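Local structure of LbaCas13a H328A (C2c2) (Lachnospiraceae bacterium NK4A179, 5WLH) at residues Ser514-Glu519 / Ser1044-Glu1049; Ser996-Phe1001 / Phe1052-Thr1057; Leu1108-Glu1113 / Asp1353-Arg1358. The protein is a CRISPR-Cas13a nuclease that binds its CRISPR guide RNA (crRNA) and cleaves RNA, engineered here with one histidine changed to alanine. All blocks are in the same frame, centred on the assembly; numbering follows the deposited sequence.

Contact 1 of 3, residues Ser514-Glu519 / Ser1044-Glu1049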
ATOM      1  N   SER A 514      20.984  15.052   8.574  1.00 21.34           N
ATOM      2  CA  SER A 514      20.877  15.951   9.721  1.00 27.39           C
ATOM      3  C   SER A 514      21.356  15.288  11.006  1.00 29.68           C
ATOM      4  O   SER A 514      21.821  15.978  11.924  1.00 29.20           O
ATOM      5  CB  SER A 514      19.432  16.426   9.881  1.00 32.86           C
ATOM      6  OG  SER A 514      18.691  15.577  10.730  1.00 41.03           O
ATOM      7  N   SER A 515      21.271  13.960  11.073  1.00 28.34           N
ATOM      8  CA  SER A 515      21.306  13.263  12.360  1.00 30.24           C
ATOM      9  C   SER A 515      22.618  13.488  13.103  1.00 30.14           C
ATOM     10  O   SER A 515      22.629  13.570  14.339  1.00 33.34           O
ATOM     11  CB  SER A 515      21.053  11.767  12.154  1.00 30.06           C
ATOM     12  OG  SER A 515      22.111  11.157  11.452  1.00 33.49           O
ATOM     13  N   GLN A 516      23.731  13.592  12.379  1.00 29.35           N
ATOM     14  CA  GLN A 516      25.033  13.782  12.993  1.00 34.92           C
ATOM     15  C   GLN A 516      25.650  15.143  12.710  1.00 38.34           C
ATOM     16  O   GLN A 516      26.732  15.429  13.229  1.00 37.82           O
ATOM     17  CB  GLN A 516      26.002  12.699  12.526  1.00 34.69           C
ATOM     18  CG  GLN A 516      25.719  11.322  13.050  1.00 37.63           C
ATOM     19  CD  GLN A 516      26.882  10.411  12.774  1.00 44.66           C
ATOM     20  OE1 GLN A 516      27.878  10.431  13.493  1.00 46.12           O
ATOM     21  NE2 GLN A 516      26.788   9.640  11.697  1.00 47.15           N
ATOM     22  N   THR A 517      25.019  15.981  11.893  1.00 33.84           N
ATOM     23  CA  THR A 517      25.584  17.291  11.599  1.00 30.96           C
ATOM     24  C   THR A 517      24.965  18.409  12.417  1.00 33.34           C
ATOM     25  O   THR A 517      25.651  19.391  12.717  1.00 37.28           O
ATOM     26  CB  THR A 517      25.428  17.635  10.113  1.00 29.95           C
ATOM     27  OG1 THR A 517      24.047  17.541   9.750  1.00 28.43           O
ATOM     28  CG2 THR A 517      26.258  16.699   9.238  1.00 26.81           C
ATOM     29  N   VAL A 518      23.687  18.302  12.785  1.00 29.97           N
ATOM     30  CA  VAL A 518      22.999  19.388  13.466  1.00 31.85           C
ATOM     31  C   VAL A 518      22.198  18.848  14.643  1.00 35.74           C
ATOM     32  O   VAL A 518      21.836  17.670  14.705  1.00 33.20           O
ATOM     33  CB  VAL A 518      22.067  20.194  12.522  1.00 29.22           C
ATOM     34  CG1 VAL A 518      22.860  20.846  11.404  1.00 33.94           C
ATOM     35  CG2 VAL A 518      20.945  19.292  11.966  1.00 31.83           C
ATOM     36  N   GLU A 519      21.929  19.737  15.590  1.00 37.78           N
ATOM     37  CA  GLU A 519      20.967  19.480  16.650  1.00 36.34           C
ATOM     38  C   GLU A 519      19.857  20.502  16.474  1.00 36.69           C
ATOM     39  O   GLU A 519      20.058  21.698  16.714  1.00 34.40           O
ATOM     40  CB  GLU A 519      21.610  19.568  18.036  1.00 42.67           C
ATOM     41  CG  GLU A 519      20.762  18.952  19.135  1.00 54.05           C
ATOM     42  CD  GLU A 519      21.323  19.199  20.526  1.00 65.32           C
ATOM     43  OE1 GLU A 519      22.568  19.204  20.679  1.00 65.89           O
ATOM     44  OE2 GLU A 519      20.512  19.382  21.466  1.00 68.79           O
ATOM     45  N   SER A1044      23.872   1.306  12.412  1.00 28.23           N
ATOM     46  CA  SER A1044      22.902   1.886  13.342  1.00 31.80           C
ATOM     47  C   SER A1044      23.272   3.324  13.703  1.00 33.49           C
ATOM     48  O   SER A1044      22.388   4.155  13.940  1.00 31.14           O
ATOM     49  CB  SER A1044      22.796   1.002  14.585  1.00 36.54           C
ATOM     50  OG  SER A1044      23.763   1.376  15.545  1.00 44.65           O
ATOM     51  N   LYS A1045      24.568   3.644  13.704  1.00 29.17           N
ATOM     52  CA  LYS A1045      25.011   5.011  13.979  1.00 30.48           C
ATOM     53  C   LYS A1045      24.694   5.945  12.814  1.00 29.88           C
ATOM     54  O   LYS A1045      24.307   7.098  13.022  1.00 32.57           O
ATOM     55  CB  LYS A1045      26.510   5.014  14.282  1.00 37.21           C
ATOM     56  CG  LYS A1045      27.196   6.381  14.197  1.00 44.88           C
ATOM     57  CD  LYS A1045      27.187   7.097  15.536  1.00 52.27           C
ATOM     58  CE  LYS A1045      28.448   7.946  15.750  1.00 54.91           C
ATOM     59  NZ  LYS A1045      29.145   8.336  14.481  1.00 54.00           N
ATOM     60  N   LEU A1046      24.866   5.479  11.581  1.00 24.58           N
ATOM     61  CA  LEU A1046      24.647   6.365  10.440  1.00 24.81           C
ATOM     62  C   LEU A1046      23.165   6.526  10.141  1.00 30.22           C
ATOM     63  O   LEU A1046      22.703   7.632   9.829  1.00 27.89           O
ATOM     64  CB  LEU A1046      25.347   5.821   9.197  1.00 26.10           C
ATOM     65  CG  LEU A1046      26.866   5.659   9.244  1.00 35.40           C
ATOM     66  CD1 LEU A1046      27.376   5.055   7.939  1.00 37.29           C
ATOM     67  CD2 LEU A1046      27.498   7.001   9.491  1.00 35.80           C
ATOM     68  N   TYR A1047      22.413   5.423  10.205  1.00 25.46           N
ATOM     69  CA  TYR A1047      21.047   5.389   9.706  1.00 29.26           C
ATOM     70  C   TYR A1047      19.994   5.070  10.757  1.00 34.60           C
ATOM     71  O   TYR A1047      18.810   5.340  10.512  1.00 35.04           O
ATOM     72  CB  TYR A1047      20.936   4.368   8.556  1.00 24.51           C
ATOM     73  CG  TYR A1047      22.002   4.545   7.493  1.00 23.65           C
ATOM     74  CD1 TYR A1047      22.054   5.702   6.698  1.00 22.62           C
ATOM     75  CD2 TYR A1047      22.963   3.557   7.279  1.00 24.58           C
ATOM     76  CE1 TYR A1047      23.025   5.858   5.728  1.00 21.63           C
ATOM     77  CE2 TYR A1047      23.933   3.706   6.327  1.00 26.12           C
ATOM     78  CZ  TYR A1047      23.969   4.858   5.556  1.00 26.02           C
ATOM     79  OH  TYR A1047      24.933   4.992   4.608  1.00 26.06           O
ATOM     80  N   GLY A1048      20.380   4.513  11.911  1.00 30.75           N
ATOM     81  CA  GLY A1048      19.446   4.227  12.978  1.00 28.76           C
ATOM     82  C   GLY A1048      19.342   5.357  13.985  1.00 30.46           C
ATOM     83  O   GLY A1048      19.953   6.420  13.857  1.00 32.02           O
ATOM     84  N   GLU A1049      18.517   5.115  15.002  1.00 27.67           N
ATOM     85  CA  GLU A1049      18.158   6.115  16.002  1.00 30.02           C
ATOM     86  C   GLU A1049      18.573   5.585  17.370  1.00 35.48           C
ATOM     87  O   GLU A1049      17.935   4.675  17.913  1.00 29.46           O
ATOM     88  CB  GLU A1049      16.666   6.429  15.942  1.00 33.19           C
ATOM     89  CG  GLU A1049      16.215   6.883  14.552  1.00 31.79           C
ATOM     90  CD  GLU A1049      16.527   8.348  14.292  1.00 35.63           C
ATOM     91  OE1 GLU A1049      17.061   9.020  15.202  1.00 36.50           O
ATOM     92  OE2 GLU A1049      16.239   8.840  13.178  1.00 33.83           O
TER
HETATM   93  O   HOH W   1      21.724   8.477  12.585  1.00 46.54           O

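Contact 2 of 3, residues Ser996-Phe1001 / Phe1052-Thr1057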
ATOM      1  N   SER A 996      29.099   0.366  24.039  1.00 45.12           N
ATOM      2  CA  SER A 996      28.484   0.142  25.342  1.00 45.36           C
ATOM      3  C   SER A 996      27.011   0.522  25.380  1.00 44.76           C
ATOM      4  O   SER A 996      26.321   0.144  26.329  1.00 44.19           O
ATOM      5  CB  SER A 996      29.248   0.913  26.426  1.00 47.74           C
ATOM      6  OG  SER A 996      29.085   2.318  26.292  1.00 49.88           O
ATOM      7  N   SER A 997      26.509   1.255  24.383  1.00 45.13           N
ATOM      8  CA  SER A 997      25.073   1.501  24.324  1.00 43.72           C
ATOM      9  C   SER A 997      24.301   0.221  24.040  1.00 37.04           C
ATOM     10  O   SER A 997      23.133   0.106  24.420  1.00 38.91           O
ATOM     11  CB  SER A 997      24.752   2.540  23.252  1.00 49.31           C
ATOM     12  OG  SER A 997      25.755   3.531  23.165  1.00 57.28           O
ATOM     13  N   TYR A 998      24.928  -0.745  23.370  1.00 37.53           N
ATOM     14  CA  TYR A 998      24.252  -1.955  22.926  1.00 39.30           C
ATOM     15  C   TYR A 998      24.837  -3.229  23.505  1.00 39.45           C
ATOM     16  O   TYR A 998      24.229  -4.297  23.346  1.00 37.30           O
ATOM     17  CB  TYR A 998      24.286  -2.039  21.393  1.00 37.76           C
ATOM     18  CG  TYR A 998      23.739  -0.783  20.751  1.00 39.96           C
ATOM     19  CD1 TYR A 998      22.425  -0.388  20.980  1.00 40.93           C
ATOM     20  CD2 TYR A 998      24.536   0.018  19.940  1.00 43.68           C
ATOM     21  CE1 TYR A 998      21.917   0.759  20.411  1.00 38.81           C
ATOM     22  CE2 TYR A 998      24.029   1.173  19.357  1.00 42.46           C
ATOM     23  CZ  TYR A 998      22.716   1.535  19.599  1.00 44.01           C
ATOM     24  OH  TYR A 998      22.192   2.680  19.035  1.00 42.95           O
ATOM     25  N   LEU A 999      25.985  -3.148  24.171  1.00 41.51           N
ATOM     26  CA  LEU A 999      26.664  -4.308  24.728  1.00 40.10           C
ATOM     27  C   LEU A 999      27.108  -3.983  26.144  1.00 41.98           C
ATOM     28  O   LEU A 999      27.781  -2.973  26.371  1.00 42.04           O
ATOM     29  CB  LEU A 999      27.875  -4.700  23.875  1.00 38.42           C
ATOM     30  CG  LEU A 999      28.820  -5.752  24.452  1.00 37.48           C
ATOM     31  CD1 LEU A 999      28.130  -7.118  24.517  1.00 32.96           C
ATOM     32  CD2 LEU A 999      30.073  -5.817  23.617  1.00 39.38           C
ATOM     33  N   ASP A1000      26.727  -4.837  27.089  1.00 42.61           N
ATOM     34  CA  ASP A1000      27.203  -4.730  28.465  1.00 44.66           C
ATOM     35  C   ASP A1000      28.484  -5.553  28.578  1.00 46.88           C
ATOM     36  O   ASP A1000      28.483  -6.718  28.983  1.00 47.28           O
ATOM     37  CB  ASP A1000      26.128  -5.203  29.435  1.00 43.92           C
ATOM     38  CG  ASP A1000      26.510  -4.992  30.884  1.00 45.86           C
ATOM     39  OD1 ASP A1000      27.643  -4.537  31.156  1.00 49.06           O
ATOM     40  OD2 ASP A1000      25.667  -5.281  31.754  1.00 44.47           O
ATOM     41  N   PHE A1001      29.602  -4.936  28.181  1.00 48.66           N
ATOM     42  CA  PHE A1001      30.904  -5.569  28.344  1.00 47.32           C
ATOM     43  C   PHE A1001      31.518  -5.281  29.710  1.00 47.18           C
ATOM     44  O   PHE A1001      32.749  -5.225  29.836  1.00 46.87           O
ATOM     45  CB  PHE A1001      31.854  -5.168  27.211  1.00 52.80           C
ATOM     46  CG  PHE A1001      31.993  -3.688  27.001  1.00 56.69           C
ATOM     47  CD1 PHE A1001      32.816  -2.929  27.816  1.00 57.37           C
ATOM     48  CD2 PHE A1001      31.342  -3.066  25.953  1.00 59.97           C
ATOM     49  CE1 PHE A1001      32.961  -1.571  27.611  1.00 60.47           C
ATOM     50  CE2 PHE A1001      31.484  -1.707  25.740  1.00 62.22           C
ATOM     51  CZ  PHE A1001      32.295  -0.960  26.571  1.00 62.64           C
ATOM     52  N   PHE A1052      16.322   5.653  20.565  1.00 31.59           N
ATOM     53  CA  PHE A1052      15.200   4.748  20.337  1.00 29.39           C
ATOM     54  C   PHE A1052      15.617   3.294  20.541  1.00 30.27           C
ATOM     55  O   PHE A1052      14.965   2.542  21.282  1.00 27.64           O
ATOM     56  CB  PHE A1052      14.652   4.973  18.923  1.00 24.95           C
ATOM     57  CG  PHE A1052      13.799   3.852  18.415  1.00 24.01           C
ATOM     58  CD1 PHE A1052      12.486   3.725  18.842  1.00 24.10           C
ATOM     59  CD2 PHE A1052      14.293   2.942  17.491  1.00 24.85           C
ATOM     60  CE1 PHE A1052      11.683   2.702  18.366  1.00 23.21           C
ATOM     61  CE2 PHE A1052      13.495   1.913  17.023  1.00 24.45           C
ATOM     62  CZ  PHE A1052      12.190   1.796  17.465  1.00 24.98           C
ATOM     63  N   LEU A1053      16.707   2.878  19.891  1.00 26.77           N
ATOM     64  CA  LEU A1053      17.154   1.493  20.012  1.00 30.08           C
ATOM     65  C   LEU A1053      17.481   1.142  21.460  1.00 32.03           C
ATOM     66  O   LEU A1053      17.125   0.059  21.933  1.00 30.28           O
ATOM     67  CB  LEU A1053      18.361   1.246  19.115  1.00 32.08           C
ATOM     68  CG  LEU A1053      18.008   1.196  17.624  1.00 30.22           C
ATOM     69  CD1 LEU A1053      19.267   1.325  16.800  1.00 31.43           C
ATOM     70  CD2 LEU A1053      17.280  -0.105  17.292  1.00 28.81           C
ATOM     71  N   GLU A1054      18.140   2.056  22.185  1.00 30.06           N
ATOM     72  CA  GLU A1054      18.412   1.822  23.605  1.00 30.28           C
ATOM     73  C   GLU A1054      17.129   1.692  24.415  1.00 33.18           C
ATOM     74  O   GLU A1054      17.092   0.957  25.410  1.00 35.30           O
ATOM     75  CB  GLU A1054      19.260   2.953  24.187  1.00 31.39           C
ATOM     76  CG  GLU A1054      20.637   3.093  23.577  1.00 37.26           C
ATOM     77  CD  GLU A1054      21.284   4.418  23.936  1.00 42.22           C
ATOM     78  OE1 GLU A1054      20.551   5.389  24.197  1.00 42.27           O
ATOM     79  OE2 GLU A1054      22.525   4.492  23.965  1.00 48.82           O
ATOM     80  N   LYS A1055      16.072   2.399  24.020  1.00 30.19           N
ATOM     81  CA  LYS A1055      14.833   2.368  24.784  1.00 30.20           C
ATOM     82  C   LYS A1055      13.998   1.125  24.519  1.00 34.45           C
ATOM     83  O   LYS A1055      13.154   0.775  25.348  1.00 36.71           O
ATOM     84  CB  LYS A1055      14.002   3.622  24.493  1.00 34.01           C
ATOM     85  CG  LYS A1055      14.484   4.867  25.246  1.00 35.91           C
ATOM     86  CD  LYS A1055      13.961   6.152  24.627  1.00 39.60           C
ATOM     87  CE  LYS A1055      14.712   7.364  25.152  1.00 41.09           C
ATOM     88  NZ  LYS A1055      14.591   7.485  26.637  1.00 37.33           N
ATOM     89  N   ILE A1056      14.194   0.441  23.398  1.00 33.01           N
ATOM     90  CA  ILE A1056      13.307  -0.663  23.052  1.00 32.14           C
ATOM     91  C   ILE A1056      13.985  -2.015  23.141  1.00 28.74           C
ATOM     92  O   ILE A1056      13.305  -3.040  22.967  1.00 29.69           O
ATOM     93  CB  ILE A1056      12.676  -0.466  21.656  1.00 32.31           C
ATOM     94  CG1 ILE A1056      13.758  -0.452  20.584  1.00 35.74           C
ATOM     95  CG2 ILE A1056      11.822   0.813  21.636  1.00 27.67           C
ATOM     96  CD1 ILE A1056      13.450  -1.345  19.397  1.00 37.49           C
ATOM     97  N   THR A1057      15.288  -2.063  23.397  1.00 32.81           N
ATOM     98  CA  THR A1057      16.004  -3.323  23.511  1.00 36.43           C
ATOM     99  C   THR A1057      16.792  -3.347  24.810  1.00 39.19           C
ATOM    100  O   THR A1057      16.970  -2.325  25.482  1.00 33.96           O
ATOM    101  CB  THR A1057      16.962  -3.545  22.337  1.00 38.88           C
ATOM    102  OG1 THR A1057      17.843  -2.421  22.233  1.00 41.02           O
ATOM    103  CG2 THR A1057      16.191  -3.697  21.053  1.00 37.48           C
TER

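Contact 3 of 3, residues Leu1108-Glu1113 / Asp1353-Arg1358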
ATOM      1  N   LEU A1108      19.109  -5.667  16.298  1.00 32.39           N
ATOM      2  CA  LEU A1108      19.084  -4.205  16.270  1.00 37.99           C
ATOM      3  C   LEU A1108      18.723  -3.679  14.888  1.00 37.59           C
ATOM      4  O   LEU A1108      17.891  -2.771  14.747  1.00 31.50           O
ATOM      5  CB  LEU A1108      20.453  -3.658  16.679  1.00 41.60           C
ATOM      6  CG  LEU A1108      20.813  -3.408  18.137  1.00 45.03           C
ATOM      7  CD1 LEU A1108      22.120  -2.637  18.174  1.00 46.82           C
ATOM      8  CD2 LEU A1108      19.707  -2.637  18.852  1.00 45.46           C
ATOM      9  N   MET A1109      19.398  -4.199  13.858  1.00 35.66           N
ATOM     10  CA  MET A1109      19.098  -3.805  12.488  1.00 35.26           C
ATOM     11  C   MET A1109      17.651  -4.099  12.148  1.00 31.90           C
ATOM     12  O   MET A1109      16.990  -3.300  11.474  1.00 29.71           O
ATOM     13  CB  MET A1109      20.020  -4.539  11.514  1.00 33.89           C
ATOM     14  CG  MET A1109      21.479  -4.354  11.816  1.00 41.86           C
ATOM     15  SD  MET A1109      21.890  -2.607  11.744  1.00 47.23           S
ATOM     16  CE  MET A1109      21.636  -2.301  10.003  1.00 46.39           C
ATOM     17  N   ASP A1110      17.157  -5.258  12.587  1.00 27.04           N
ATOM     18  CA  ASP A1110      15.763  -5.632  12.372  1.00 29.79           C
ATOM     19  C   ASP A1110      14.824  -4.604  12.986  1.00 29.94           C
ATOM     20  O   ASP A1110      13.919  -4.104  12.316  1.00 22.22           O
ATOM     21  CB  ASP A1110      15.500  -7.022  12.958  1.00 35.03           C
ATOM     22  CG  ASP A1110      14.383  -7.766  12.251  1.00 44.73           C
ATOM     23  OD1 ASP A1110      13.744  -7.200  11.340  1.00 49.27           O
ATOM     24  OD2 ASP A1110      14.130  -8.928  12.624  1.00 50.71           O
ATOM     25  N   TYR A1111      15.033  -4.262  14.262  1.00 25.88           N
ATOM     26  CA  TYR A1111      14.154  -3.281  14.890  1.00 29.00           C
ATOM     27  C   TYR A1111      14.247  -1.928  14.196  1.00 24.91           C
ATOM     28  O   TYR A1111      13.238  -1.229  14.053  1.00 25.48           O
ATOM     29  CB  TYR A1111      14.483  -3.141  16.374  1.00 28.78           C
ATOM     30  CG  TYR A1111      14.351  -4.443  17.116  1.00 28.59           C
ATOM     31  CD1 TYR A1111      13.258  -5.265  16.909  1.00 26.12           C
ATOM     32  CD2 TYR A1111      15.342  -4.869  17.981  1.00 33.45           C
ATOM     33  CE1 TYR A1111      13.135  -6.469  17.576  1.00 31.73           C
ATOM     34  CE2 TYR A1111      15.235  -6.080  18.652  1.00 32.99           C
ATOM     35  CZ  TYR A1111      14.135  -6.867  18.449  1.00 33.13           C
ATOM     36  OH  TYR A1111      14.027  -8.064  19.111  1.00 39.21           O
ATOM     37  N   SER A1112      15.451  -1.530  13.771  1.00 26.55           N
ATOM     38  CA  SER A1112      15.585  -0.243  13.086  1.00 26.30           C
ATOM     39  C   SER A1112      14.802  -0.235  11.784  1.00 26.26           C
ATOM     40  O   SER A1112      14.135   0.758  11.455  1.00 26.68           O
ATOM     41  CB  SER A1112      17.054   0.077  12.803  1.00 26.54           C
ATOM     42  OG  SER A1112      17.789   0.042  13.997  1.00 36.43           O
ATOM     43  N   GLU A1113      14.878  -1.332  11.030  1.00 23.53           N
ATOM     44  CA  GLU A1113      14.127  -1.426   9.783  1.00 22.52           C
ATOM     45  C   GLU A1113      12.633  -1.397  10.040  1.00 23.06           C
ATOM     46  O   GLU A1113      11.879  -0.818   9.257  1.00 22.67           O
ATOM     47  CB  GLU A1113      14.493  -2.704   9.028  1.00 30.36           C
ATOM     48  CG  GLU A1113      15.706  -2.567   8.142  1.00 41.60           C
ATOM     49  CD  GLU A1113      15.930  -3.813   7.314  1.00 47.63           C
ATOM     50  OE1 GLU A1113      15.005  -4.201   6.562  1.00 47.04           O
ATOM     51  OE2 GLU A1113      17.023  -4.405   7.426  1.00 53.18           O
ATOM     52  N   ASP A1353       8.113 -21.333  16.391  1.00 31.57           N
ATOM     53  CA  ASP A1353       7.916 -19.888  16.425  1.00 28.23           C
ATOM     54  C   ASP A1353       8.966 -19.178  15.589  1.00 28.95           C
ATOM     55  O   ASP A1353      10.169 -19.312  15.849  1.00 29.29           O
ATOM     56  CB  ASP A1353       7.993 -19.369  17.858  1.00 31.02           C
ATOM     57  CG  ASP A1353       6.793 -19.748  18.679  1.00 38.30           C
ATOM     58  OD1 ASP A1353       5.795 -20.215  18.091  1.00 39.94           O
ATOM     59  OD2 ASP A1353       6.859 -19.562  19.912  1.00 42.00           O
ATOM     60  N   ALA A1354       8.505 -18.377  14.619  1.00 29.77           N
ATOM     61  CA  ALA A1354       9.417 -17.511  13.869  1.00 27.28           C
ATOM     62  C   ALA A1354      10.179 -16.571  14.795  1.00 27.14           C
ATOM     63  O   ALA A1354      11.364 -16.291  14.575  1.00 29.61           O
ATOM     64  CB  ALA A1354       8.635 -16.695  12.826  1.00 24.64           C
ATOM     65  N   ARG A1355       9.506 -16.051  15.819  1.00 26.35           N
ATOM     66  CA  ARG A1355      10.044 -15.020  16.692  1.00 24.39           C
ATOM     67  C   ARG A1355       9.842 -15.434  18.140  1.00 24.40           C
ATOM     68  O   ARG A1355       8.727 -15.787  18.537  1.00 27.52           O
ATOM     69  CB  ARG A1355       9.349 -13.675  16.449  1.00 27.67           C
ATOM     70  CG  ARG A1355       9.470 -13.200  15.012  1.00 26.46           C
ATOM     71  CD  ARG A1355      10.932 -13.010  14.670  1.00 32.76           C
ATOM     72  NE  ARG A1355      11.122 -12.350  13.383  1.00 37.66           N
ATOM     73  CZ  ARG A1355      11.564 -12.966  12.289  1.00 43.81           C
ATOM     74  NH1 ARG A1355      11.848 -14.267  12.316  1.00 42.67           N
ATOM     75  NH2 ARG A1355      11.714 -12.281  11.164  1.00 46.30           N
ATOM     76  N   ASP A1356      10.899 -15.337  18.935  1.00 30.07           N
ATOM     77  CA  ASP A1356      10.829 -15.784  20.317  1.00 33.15           C
ATOM     78  C   ASP A1356      10.262 -14.671  21.197  1.00 35.28           C
ATOM     79  O   ASP A1356      10.013 -13.550  20.744  1.00 26.75           O
ATOM     80  CB  ASP A1356      12.207 -16.246  20.800  1.00 42.88           C
ATOM     81  CG  ASP A1356      13.307 -15.214  20.550  1.00 49.12           C
ATOM     82  OD1 ASP A1356      13.043 -13.998  20.646  1.00 48.34           O
ATOM     83  OD2 ASP A1356      14.454 -15.627  20.262  1.00 53.89           O
ATOM     84  N   LYS A1357      10.063 -14.981  22.481  1.00 31.57           N
ATOM     85  CA  LYS A1357       9.453 -14.010  23.383  1.00 31.52           C
ATOM     86  C   LYS A1357      10.299 -12.749  23.493  1.00 32.08           C
ATOM     87  O   LYS A1357       9.762 -11.641  23.599  1.00 33.53           O
ATOM     88  CB  LYS A1357       9.233 -14.628  24.770  1.00 32.38           C
ATOM     89  CG  LYS A1357       8.639 -13.642  25.784  1.00 32.11           C
ATOM     90  CD  LYS A1357       8.267 -14.306  27.127  1.00 37.00           C
ATOM     91  CE  LYS A1357       7.613 -13.277  28.054  1.00 40.79           C
ATOM     92  NZ  LYS A1357       7.249 -13.829  29.397  1.00 45.58           N
ATOM     93  N   ARG A1358      11.623 -12.892  23.477  1.00 29.60           N
ATOM     94  CA  ARG A1358      12.488 -11.724  23.613  1.00 30.47           C
ATOM     95  C   ARG A1358      12.320 -10.770  22.431  1.00 31.23           C
ATOM     96  O   ARG A1358      12.258  -9.543  22.605  1.00 32.24           O
ATOM     97  CB  ARG A1358      13.936 -12.183  23.743  1.00 37.61           C
ATOM     98  CG  ARG A1358      14.973 -11.087  23.670  1.00 41.90           C
ATOM     99  CD  ARG A1358      16.318 -11.719  23.907  1.00 47.75           C
ATOM    100  NE  ARG A1358      17.401 -10.753  23.997  1.00 52.09           N
ATOM    101  CZ  ARG A1358      18.573 -11.031  24.552  1.00 51.14           C
ATOM    102  NH1 ARG A1358      18.781 -12.237  25.057  1.00 47.55           N
ATOM    103  NH2 ARG A1358      19.527 -10.115  24.595  1.00 52.79           N
TER
HETATM  104  O   HOH W   2      12.039  -9.084  10.347  1.00 33.66           O

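Contact 1 of 3, residues Ser514-Glu519 / Ser1044-Glu1049
Gln516 OE1 accepts a hydrogen bond from Lys1045 NZ at 2.6 Å, the shortest polar link between two helix ends, the close of helix 486-517 and the last turns of helix 1039-1047. This is a helix-to-helix contact made by side chains and a water in what is probably the nuclease (NUC) lobe of Cas13a, between parts of the chain more than five hundred residues apart. The ammonium does not follow a lone pair: it sits 35° out of the carbonyl plane, with a C=O...N angle of 127°. Gln516 has its CG anti to the carbonyl carbon (chi1 -70°) and an extended chain beyond it, which carries the amide straight across the gap. Lys1045 bends at three successive torsions and meets it at about a right angle, while its charge also lies against Phe985 in a cation-pi contact. The other end of the amide is busy too. Gln516 NE2 rests 3.5 Å from Leu1046 CD2 and hydrogen-bonds to Gln565 OE1 and Tyr566 OH, which fixes the amide's flip and presents OE1 to the lysine. Beside this bridge, Ser515 OG, which is tied to His512 O, takes a hydrogen bond from a water at 2.9 Å. The same water lies 3.0 Å from Lys1045 O and 3.0 Å from Gly1048 O, so its two protons must be shared among Ser515 OG, Lys1045 O and Gly1048 O.

Contact 2 of 3, residues Ser996-Phe1001 / Phe1052-Thr1057
The Tyr998 ring reaches across to helix 1050-1056 and meets it obliquely. Its CE1 lies 3.8 Å from Leu1053 CB and 4.1 Å from Glu1054 CG, and Tyr998 OH comes within 3.9 Å of Leu1053 CD1. Glu1054 runs past the ring at about a right angle, its carboxylate plane turned 51° from the ring plane. With CG anti to the carbonyl carbon (chi1 -63°) and the rest of the chain extended, that carboxylate arrives over Ser997, OE2 standing 3.0 Å from Ser997 CB. The same CB sits 4.0 Å above the Tyr998 ring plane, over its centre. The polar ends look to other partners: Ser997 OG bonds to Tyr994 O, and Glu1054 OE2 pairs with Arg1050. Replacing Glu1054 by alanine is likely to leave Arg1050 without this carboxylate mate and to take away the carboxylate beside Ser997 CB and one of the two neighbours of Tyr998 CE1. On the helix, Leu1053 O takes Thr1057 OG1 at 2.6 Å and Ile1056 N from opposite faces of its plane. The arrangement is that of a helix C-terminus, closed by a threonine hydroxyl bonding back to the carbonyl four residues earlier, against which a loop lays its tyrosine.

Contact 3 of 3, residues Leu1108-Glu1113 / Asp1353-Arg1358
The guanidinium of Arg1355 and the carboxylate of Asp1110 are the flat groups that meet here, and they do so loosely. Asp1110 OD2 is 4.4 Å from Arg1355 NH2 and well out of the guanidinium plane, so the two charges feel each other without any N-H aimed at the oxygen. What does lie in that plane is Ala1354 O, to which Arg1355 NH1 gives a nearly straight bond (3.1 Å, 165° at the hydrogen), which helps to fix the rotation of the group, although NH1 stands well above the plane of that carbonyl. Tyr1359 adds a cation-pi contact, and NH1 also forms a salt bridge with a phosphate of the bound RNA. A water fills in between the unlike charges: it donates to Asp1110 OD1 at 2.7 Å and accepts a weak bond from Arg1355 NH2 at 3.3 Å.

The next residue, Tyr1111, has CG anti to the carbonyl carbon (chi1 -59°), which sends its ring toward helix 1357-1368. Its OH ends 4.2 Å from Arg1358 O, too far for a bond, and its ring meets that of Tyr1359 with planes at about 45°. Arg1358 itself stretches away to Asp1064. Behind the tyrosine, Leu1108 O is gripped from opposite faces by Ser1112 N and Ser1112 OG, each at 2.9 Å.

Asp1356 sits at the N-cap of helix 1357-1368, its OD1 taking Tyr1359 N. The whole is a strand-to-helix turn, from edge strand 1349-1353 of a four-stranded antiparallel sheet into a side-chain-capped helix, packed against the long helix 1106-1145 at an RNA-phosphate site.

How the contacts relate
The contacts form a chain of packing running down one side of the molecule, with centres 16 Å apart for contacts 1 and 2 and 14 Å for contacts 2 and 3. Contacts 1 and 2 alternate along the sequence and meet through consecutive helices 1039-1047 and 1050-1056, Ser1044 lying against Tyr998 and Leu1053. Contact 3 comes later in the chain and joins contact 2 through helix 1106-1145, whose Leu1108, Tyr1111 and Ser1112 press on Tyr998, Ile1056, Thr1057 and Leu1053. Contact 3 alone of the three reaches a phosphate of the bound RNA, and the touching residues run continuously from contact 1 through contact 2 to it.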